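PDB 4F7A: SusD/RagB family nutrient-binding outer membrane lipoprotein from Bacteroides vulgatus, which probably binds mucin O-glycans at the cell surface as a SusD-like, TPR-related lipoprotein of the outer membrane. Local coordinates for residues Val233-Asp238 / Glu336-Arg341; Leu203-Ala208 / Gln224-Asn229. All coordinates share one frame; numbering follows the deposited sequence.

Contact 1: Val233-Asp238 / Glu336-Arg341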
ATOM      1  N   VAL A 233      11.771   3.255  15.370  1.00 14.51           N
ATOM      2  CA  VAL A 233      10.946   2.829  14.253  1.00 12.73           C
ATOM      3  C   VAL A 233      10.913   1.303  14.278  1.00 13.87           C
ATOM      4  O   VAL A 233      11.677   0.660  15.012  1.00 14.67           O
ATOM      5  CB  VAL A 233      11.484   3.340  12.896  1.00 11.67           C
ATOM      6  CG1 VAL A 233      11.413   4.894  12.801  1.00 12.24           C
ATOM      7  CG2 VAL A 233      12.932   2.852  12.630  1.00 10.41           C
ATOM      8  N   ILE A 234      10.011   0.725  13.501  1.00 13.61           N
ATOM      9  CA  ILE A 234       9.835  -0.723  13.495  1.00 13.00           C
ATOM     10  C   ILE A 234      11.037  -1.382  12.834  1.00 13.06           C
ATOM     11  O   ILE A 234      11.390  -1.048  11.707  1.00 12.99           O
ATOM     12  CB  ILE A 234       8.509  -1.112  12.803  1.00 14.14           C
ATOM     13  CG1 ILE A 234       7.321  -0.512  13.583  1.00 16.50           C
ATOM     14  CG2 ILE A 234       8.363  -2.659  12.750  1.00 11.03           C
ATOM     15  CD1 ILE A 234       6.022  -0.586  12.845  1.00 20.27           C
ATOM     16  N   GLU A 235      11.673  -2.313  13.556  1.00 12.34           N
ATOM     17  CA  GLU A 235      12.876  -3.014  13.088  1.00 12.10           C
ATOM     18  C   GLU A 235      12.746  -4.533  13.060  1.00 13.46           C
ATOM     19  O   GLU A 235      13.490  -5.192  12.342  1.00 14.68           O
ATOM     20  CB  GLU A 235      14.060  -2.637  13.996  1.00 15.97           C
ATOM     21  CG  GLU A 235      14.440  -1.169  13.832  1.00 14.23           C
ATOM     22  CD  GLU A 235      15.628  -0.743  14.671  1.00 20.78           C
ATOM     23  OE1 GLU A 235      16.176  -1.571  15.403  1.00 18.16           O
ATOM     24  OE2 GLU A 235      16.022   0.436  14.587  1.00 19.36           O
ATOM     25  N   SER A 236      11.803  -5.063  13.837  1.00 13.49           N
ATOM     26  CA  SER A 236      11.556  -6.506  13.923  0.50 15.04           C
ATOM     27  C   SER A 236      10.194  -6.850  13.353  1.00 13.06           C
ATOM     28  O   SER A 236       9.220  -6.159  13.632  1.00 13.86           O
ATOM     29  CB  SER A 236      11.579  -6.961  15.392  0.50 15.97           C
ATOM     30  OG  SER A 236      11.115  -8.299  15.501  0.50 16.94           O
ATOM     31  N   SER A 237      10.113  -7.960  12.608  1.00 13.51           N
ATOM     32  CA  SER A 237       8.827  -8.383  12.001  1.00 14.62           C
ATOM     33  C   SER A 237       7.760  -8.696  13.039  1.00 15.08           C
ATOM     34  O   SER A 237       6.571  -8.579  12.762  1.00 16.16           O
ATOM     35  CB  SER A 237       9.024  -9.579  11.074  1.00 13.35           C
ATOM     36  OG  SER A 237       9.879  -9.212   9.997  1.00 14.38           O
ATOM     37  N   ASP A 238       8.190  -9.043  14.255  1.00 16.24           N
ATOM     38  CA  ASP A 238       7.236  -9.310  15.330  0.67 16.83           C
ATOM     39  C   ASP A 238       6.417  -8.062  15.671  1.00 16.62           C
ATOM     40  O   ASP A 238       5.366  -8.170  16.270  1.00 14.86           O
ATOM     41  CB  ASP A 238       7.952  -9.851  16.568  0.67 20.03           C
ATOM     42  CG  ASP A 238       8.553 -11.227  16.346  0.67 24.16           C
ATOM     43  OD1 ASP A 238       8.043 -11.987  15.494  0.67 29.43           O
ATOM     44  OD2 ASP A 238       9.551 -11.545  17.020  0.67 35.99           O
ATOM     45  N   GLU A 336       9.888  -3.102   5.182  1.00 10.30           N
ATOM     46  CA  GLU A 336       9.645  -1.822   4.488  1.00 10.66           C
ATOM     47  C   GLU A 336      10.394  -0.683   5.184  1.00 10.81           C
ATOM     48  O   GLU A 336      10.991   0.170   4.541  1.00 10.41           O
ATOM     49  CB  GLU A 336       8.139  -1.504   4.429  1.00 10.28           C
ATOM     50  CG  GLU A 336       7.884  -0.113   3.852  1.00 16.71           C
ATOM     51  CD  GLU A 336       6.465   0.391   3.960  1.00 15.67           C
ATOM     52  OE1 GLU A 336       5.563  -0.375   4.370  1.00 19.53           O
ATOM     53  OE2 GLU A 336       6.265   1.579   3.612  1.00 15.83           O
ATOM     54  N   THR A 337      10.346  -0.660   6.503  1.00 10.78           N
ATOM     55  CA  THR A 337      10.988   0.412   7.257  1.00 10.12           C
ATOM     56  C   THR A 337      12.520   0.433   7.002  1.00 10.22           C
ATOM     57  O   THR A 337      13.119   1.493   6.812  1.00 12.01           O
ATOM     58  CB  THR A 337      10.614   0.341   8.757  1.00 12.43           C
ATOM     59  OG1 THR A 337       9.175   0.387   8.879  1.00 13.46           O
ATOM     60  CG2 THR A 337      11.230   1.516   9.536  1.00  9.65           C
ATOM     61  N   TRP A 338      13.139  -0.737   6.954  1.00 10.70           N
ATOM     62  CA  TRP A 338      14.563  -0.827   6.601  1.00 11.00           C
ATOM     63  C   TRP A 338      14.846  -0.317   5.170  1.00  9.88           C
ATOM     64  O   TRP A 338      15.864   0.339   4.931  1.00 11.80           O
ATOM     65  CB  TRP A 338      15.085  -2.249   6.772  1.00 12.02           C
ATOM     66  CG  TRP A 338      15.365  -2.630   8.209  1.00 13.99           C
ATOM     67  CD1 TRP A 338      14.686  -3.526   8.950  1.00 13.28           C
ATOM     68  CD2 TRP A 338      16.378  -2.089   9.066  1.00 11.22           C
ATOM     69  NE1 TRP A 338      15.202  -3.589  10.217  1.00 15.33           N
ATOM     70  CE2 TRP A 338      16.249  -2.718  10.311  1.00 15.87           C
ATOM     71  CE3 TRP A 338      17.376  -1.126   8.903  1.00 12.91           C
ATOM     72  CZ2 TRP A 338      17.095  -2.429  11.390  1.00 15.33           C
ATOM     73  CZ3 TRP A 338      18.231  -0.861   9.955  1.00 13.06           C
ATOM     74  CH2 TRP A 338      18.090  -1.509  11.178  1.00 16.60           C
ATOM     75  N   PHE A 339      13.968  -0.628   4.226  1.00  8.23           N
ATOM     76  CA  PHE A 339      14.151  -0.156   2.844  1.00 10.85           C
ATOM     77  C   PHE A 339      13.942   1.366   2.745  1.00 10.57           C
ATOM     78  O   PHE A 339      14.555   2.028   1.919  1.00 11.10           O
ATOM     79  CB  PHE A 339      13.229  -0.903   1.880  1.00  9.97           C
ATOM     80  CG  PHE A 339      13.583  -2.353   1.695  1.00 11.08           C
ATOM     81  CD1 PHE A 339      14.829  -2.715   1.221  1.00 11.49           C
ATOM     82  CD2 PHE A 339      12.685  -3.352   2.013  1.00 10.06           C
ATOM     83  CE1 PHE A 339      15.168  -4.056   1.054  1.00 11.08           C
ATOM     84  CE2 PHE A 339      13.000  -4.696   1.827  1.00 10.74           C
ATOM     85  CZ  PHE A 339      14.246  -5.048   1.358  1.00 10.67           C
ATOM     86  N   LEU A 340      13.060   1.915   3.581  1.00  9.97           N
ATOM     87  CA  LEU A 340      12.890   3.365   3.660  1.00  9.01           C
ATOM     88  C   LEU A 340      14.167   4.005   4.196  1.00 11.21           C
ATOM     89  O   LEU A 340      14.617   5.037   3.697  1.00 11.25           O
ATOM     90  CB  LEU A 340      11.679   3.735   4.543  1.00  8.46           C
ATOM     91  CG  LEU A 340      10.306   3.452   3.942  1.00 12.40           C
ATOM     92  CD1 LEU A 340       9.163   3.455   5.006  1.00 12.01           C
ATOM     93  CD2 LEU A 340      10.030   4.456   2.798  1.00 11.19           C
ATOM     94  N   ARG A 341      14.754   3.405   5.224  1.00  9.99           N
ATOM     95  CA  ARG A 341      16.031   3.870   5.743  1.00 12.53           C
ATOM     96  C   ARG A 341      17.143   3.741   4.701  1.00 12.58           C
ATOM     97  O   ARG A 341      18.002   4.621   4.595  1.00 12.97           O
ATOM     98  CB  ARG A 341      16.409   3.107   7.003  1.00 12.65           C
ATOM     99  CG  ARG A 341      15.523   3.448   8.176  1.00 10.92           C
ATOM    100  CD  ARG A 341      15.575   2.413   9.278  1.00 11.66           C
ATOM    101  NE  ARG A 341      16.784   2.452  10.081  1.00 11.51           N
ATOM    102  CZ  ARG A 341      16.894   1.913  11.298  1.00 15.61           C
ATOM    103  NH1 ARG A 341      15.887   1.256  11.852  1.00 13.83           N
ATOM    104  NH2 ARG A 341      18.030   2.042  11.980  1.00 16.26           N
TER
HETATM  105  O   HOH W   1      13.765  -0.403  10.469  1.00 15.16           O
HETATM  106  O   HOH W   2      18.680   0.901  14.656  1.00 23.40           O
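The loop carrying Ile234 runs past the helix at Thr337, their CA atoms 6.4 Å apart, in the largely helical, TPR-related fold of a SusD homolog. Segment 233-238 leads from helix 216-228 toward strand 241-243 and lies against helix 334-346. Thr337 suits the closest point because it is small: its CB comes 3.4 Å from Ile234 O, while its OG1 hydrogen-bonds back to Thr333 O, just ahead of the helix. With CG2 anti to the backbone N, its methyl meets Val233 CG2. The backbone O of Glu235 takes a hydrogen bond of 3.2 Å from Trp338 NE1, on a lone pair and near the plane of the indole, which helps set the ring's rotation. Its carboxylate, ending an extended chain, forms a salt bridge with Arg341, whose guanidinium lies over the rim of one Trp338 face, CZ3 beneath its centre. Glu354 holds Arg341 NH2, so two carboxylates probably balance the arginine charge. One water joins Ile234 O to Arg341 NH1, and another joins Glu235 OE2 to NH2. The direct bond, Arg341 NH1 to Glu235 OE2, is 2.9 Å long and nearly straight at 168°, yet meets the oxygen from above the carboxylate plane.

Contact 2: Leu203-Ala208 / Gln224-Asn229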
ATOM      1  N   LEU A 203       5.518   5.350   9.918  1.00 10.84           N
ATOM      2  CA  LEU A 203       4.598   5.932   8.936  1.00 11.59           C
ATOM      3  C   LEU A 203       5.124   7.298   8.450  1.00 11.21           C
ATOM      4  O   LEU A 203       5.112   7.596   7.237  1.00 12.12           O
ATOM      5  CB  LEU A 203       3.186   6.011   9.543  1.00 11.63           C
ATOM      6  CG  LEU A 203       2.081   6.602   8.667  1.00 12.88           C
ATOM      7  CD1 LEU A 203       1.937   5.904   7.295  1.00 15.22           C
ATOM      8  CD2 LEU A 203       0.752   6.595   9.461  1.00  9.84           C
ATOM      9  N   ARG A 204       5.628   8.118   9.376  1.00 11.88           N
ATOM     10  CA  ARG A 204       6.196   9.418   8.979  1.00 11.21           C
ATOM     11  C   ARG A 204       7.346   9.222   8.008  1.00 11.19           C
ATOM     12  O   ARG A 204       7.458   9.961   7.026  1.00 11.30           O
ATOM     13  CB  ARG A 204       6.681  10.215  10.178  1.00 13.76           C
ATOM     14  CG  ARG A 204       7.178  11.608   9.819  1.00 12.38           C
ATOM     15  CD  ARG A 204       7.973  12.253  10.952  1.00 10.74           C
ATOM     16  NE  ARG A 204       7.215  12.392  12.187  1.00 13.59           N
ATOM     17  CZ  ARG A 204       6.226  13.255  12.434  1.00 14.91           C
ATOM     18  NH1 ARG A 204       5.793  14.119  11.512  1.00 10.19           N
ATOM     19  NH2 ARG A 204       5.637  13.238  13.646  1.00 14.51           N
ATOM     20  N   LEU A 205       8.196   8.219   8.259  1.00 11.88           N
ATOM     21  CA  LEU A 205       9.305   7.965   7.351  1.00 11.89           C
ATOM     22  C   LEU A 205       8.804   7.573   5.963  1.00 12.22           C
ATOM     23  O   LEU A 205       9.367   7.997   4.951  1.00 12.99           O
ATOM     24  CB  LEU A 205      10.231   6.891   7.887  1.00 12.78           C
ATOM     25  CG  LEU A 205      11.476   6.586   7.056  1.00 15.42           C
ATOM     26  CD1 LEU A 205      12.358   7.816   6.873  1.00 14.42           C
ATOM     27  CD2 LEU A 205      12.249   5.467   7.765  1.00 11.64           C
ATOM     28  N   ARG A 206       7.770   6.730   5.915  1.00 11.07           N
ATOM     29  CA  ARG A 206       7.168   6.363   4.643  1.00 11.36           C
ATOM     30  C   ARG A 206       6.731   7.607   3.875  1.00 11.05           C
ATOM     31  O   ARG A 206       7.026   7.763   2.685  1.00 11.06           O
ATOM     32  CB  ARG A 206       5.952   5.461   4.837  1.00 10.24           C
ATOM     33  CG  ARG A 206       5.159   5.229   3.551  1.00 11.34           C
ATOM     34  CD  ARG A 206       3.856   4.523   3.812  1.00 13.32           C
ATOM     35  NE  ARG A 206       3.992   3.092   4.045  1.00 12.05           N
ATOM     36  CZ  ARG A 206       2.993   2.337   4.489  1.00 14.68           C
ATOM     37  NH1 ARG A 206       1.820   2.888   4.742  1.00 13.93           N
ATOM     38  NH2 ARG A 206       3.155   1.034   4.673  1.00 13.45           N
ATOM     39  N   LEU A 207       5.996   8.483   4.557  1.00 11.34           N
ATOM     40  CA  LEU A 207       5.459   9.685   3.919  1.00 11.25           C
ATOM     41  C   LEU A 207       6.574  10.638   3.480  1.00 12.74           C
ATOM     42  O   LEU A 207       6.473  11.284   2.439  1.00 11.86           O
ATOM     43  CB  LEU A 207       4.495  10.388   4.849  1.00 12.65           C
ATOM     44  CG  LEU A 207       3.275   9.558   5.242  1.00 16.58           C
ATOM     45  CD1 LEU A 207       2.346  10.368   6.121  1.00 14.20           C
ATOM     46  CD2 LEU A 207       2.528   9.017   4.045  1.00 13.94           C
ATOM     47  N   ALA A 208       7.632  10.698   4.288  1.00 11.15           N
ATOM     48  CA  ALA A 208       8.829  11.469   3.989  1.00 11.49           C
ATOM     49  C   ALA A 208       9.499  11.004   2.706  1.00 11.69           C
ATOM     50  O   ALA A 208       9.845  11.830   1.860  1.00 10.94           O
ATOM     51  CB  ALA A 208       9.809  11.403   5.173  1.00  9.77           C
ATOM     52  N   GLN A 224      14.136  13.275   9.309  1.00 14.76           N
ATOM     53  CA  GLN A 224      14.951  13.527  10.489  1.00 15.51           C
ATOM     54  C   GLN A 224      14.166  13.317  11.769  1.00 15.84           C
ATOM     55  O   GLN A 224      14.659  12.702  12.706  1.00 16.03           O
ATOM     56  CB  GLN A 224      15.535  14.933  10.474  1.00 17.96           C
ATOM     57  CG  GLN A 224      16.314  15.279  11.732  1.00 28.11           C
ATOM     58  CD  GLN A 224      17.106  16.538  11.551  1.00 40.63           C
ATOM     59  OE1 GLN A 224      16.562  17.562  11.143  1.00 42.82           O
ATOM     60  NE2 GLN A 224      18.405  16.471  11.827  1.00 52.24           N
ATOM     61  N   LYS A 225      12.935  13.830  11.793  1.00 16.37           N
ATOM     62  CA  LYS A 225      12.019  13.613  12.898  1.00 16.72           C
ATOM     63  C   LYS A 225      11.698  12.135  13.128  1.00 14.20           C
ATOM     64  O   LYS A 225      11.729  11.675  14.285  1.00 14.71           O
ATOM     65  CB  LYS A 225      10.730  14.418  12.700  1.00 18.49           C
ATOM     66  CG  LYS A 225      10.923  15.932  12.873  1.00 23.55           C
ATOM     67  CD  LYS A 225       9.585  16.705  13.048  1.00 32.58           C
ATOM     68  CE  LYS A 225       8.640  16.488  11.925  1.00 28.43           C
ATOM     69  NZ  LYS A 225       7.428  17.390  11.927  1.00 17.43           N
ATOM     70  N   ALA A 226      11.396  11.418  12.045  1.00 12.34           N
ATOM     71  CA  ALA A 226      11.089   9.999  12.097  1.00 13.88           C
ATOM     72  C   ALA A 226      12.208   9.169  12.715  1.00 14.80           C
ATOM     73  O   ALA A 226      11.962   8.349  13.593  1.00 15.03           O
ATOM     74  CB  ALA A 226      10.755   9.467  10.697  1.00 12.50           C
ATOM     75  N   LEU A 227      13.435   9.428  12.285  1.00 14.30           N
ATOM     76  CA  LEU A 227      14.565   8.595  12.666  1.00 15.31           C
ATOM     77  C   LEU A 227      15.336   9.092  13.898  1.00 16.69           C
ATOM     78  O   LEU A 227      16.201   8.381  14.390  1.00 17.30           O
ATOM     79  CB  LEU A 227      15.479   8.380  11.463  1.00 13.71           C
ATOM     80  CG  LEU A 227      14.874   7.473  10.387  1.00 15.85           C
ATOM     81  CD1 LEU A 227      15.660   7.569   9.055  1.00 12.83           C
ATOM     82  CD2 LEU A 227      14.820   6.011  10.928  1.00 11.20           C
ATOM     83  N   GLU A 228      15.014  10.284  14.417  1.00 16.37           N
ATOM     84  CA  GLU A 228      15.606  10.741  15.674  1.00 17.79           C
ATOM     85  C   GLU A 228      14.651  10.635  16.852  1.00 18.76           C
ATOM     86  O   GLU A 228      15.064  10.766  17.982  1.00 19.77           O
ATOM     87  CB  GLU A 228      16.102  12.178  15.547  1.00 20.75           C
ATOM     88  CG  GLU A 228      17.281  12.286  14.606  1.00 27.02           C
ATOM     89  CD  GLU A 228      17.965  13.629  14.661  1.00 40.54           C
ATOM     90  OE1 GLU A 228      17.261  14.664  14.829  1.00 41.61           O
ATOM     91  OE2 GLU A 228      19.208  13.631  14.519  1.00 49.23           O
ATOM     92  N   ASN A 229      13.372  10.417  16.601  1.00 18.74           N
ATOM     93  CA  ASN A 229      12.445  10.299  17.711  1.00 17.42           C
ATOM     94  C   ASN A 229      12.893   9.136  18.598  1.00 17.38           C
ATOM     95  O   ASN A 229      13.191   8.038  18.104  1.00 16.67           O
ATOM     96  CB  ASN A 229      11.019  10.151  17.191  1.00 18.25           C
ATOM     97  CG  ASN A 229       9.978  10.077  18.324  1.00 21.16           C
ATOM     98  OD1 ASN A 229       9.909   9.088  19.018  1.00 16.45           O
ATOM     99  ND2 ASN A 229       9.178  11.125  18.487  1.00 15.55           N
TER
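An antiparallel helical hairpin brings Arg204, Leu205 and Ala226 together: the axes of segments 203-208 and 224-228, in helix 193-210 and helix 216-228, approach to 8.4 Å at a crossing angle of -150°. The closest backbone approach is between Leu205 and Ala226, whose CA atoms are 5.5 Å apart. Alanine suits this position because its lone methyl lets the helices come close: Ala226 CB sits 3.7 Å from Leu205 N and 3.8 Å from Leu205 CB. On one flank of this methyl, Leu205 and Leu227 pack branch against branch, CD1 on CD1 at 4.0 Å and CD2 on CD2 at 4.1 Å, beside Leu340 of helix 334-346, which packs on Leu205, and Arg341, which touches both leucines. Antiparallel helix pairs are the general building principle of TPR-like folds, and this pair is flanked on its other side by long basic side chains. Arg204, its CG anti to the backbone N (chi1 -176°), reaches across and then bends at chi3. Its CD rests 3.7 Å from Ala226 N, and Lys225 CE lies over one face of the guanidinium. Arg204 NH1 and Lys225 NZ come within 3.7 Å of each other as they gather round the same acids: Asp163 forms salt bridges with Arg204 NH2 and Lys225 NZ, and Glu222 with Arg204 NH1 and Lys225 NZ. Arg204 NH1 is further bound by Phe159 O of helix 151-174, which ties the basic end of the pair to the preceding helix.

Along the chain, contact 2 comes first: helix 193-210 turns back into helix 216-228, closing a short loop of 15 residues between its segments. After three more residues the chain enters segment 233-238, and only after 97 further residues, including strands 241-243 and 329-332, does helix 334-346 return to complete contact 1. The two closures therefore follow in series and neither encloses the other. The centres of contact 1 and contact 2 lie about 12 Å apart, and the contacts touch directly. A salt bridge of 2.8 Å joins Glu336 OE2 to Arg206 NE, and Val233 CG1 packs on Ala226 O, joining the hairpin and its following loop to helix 334-346.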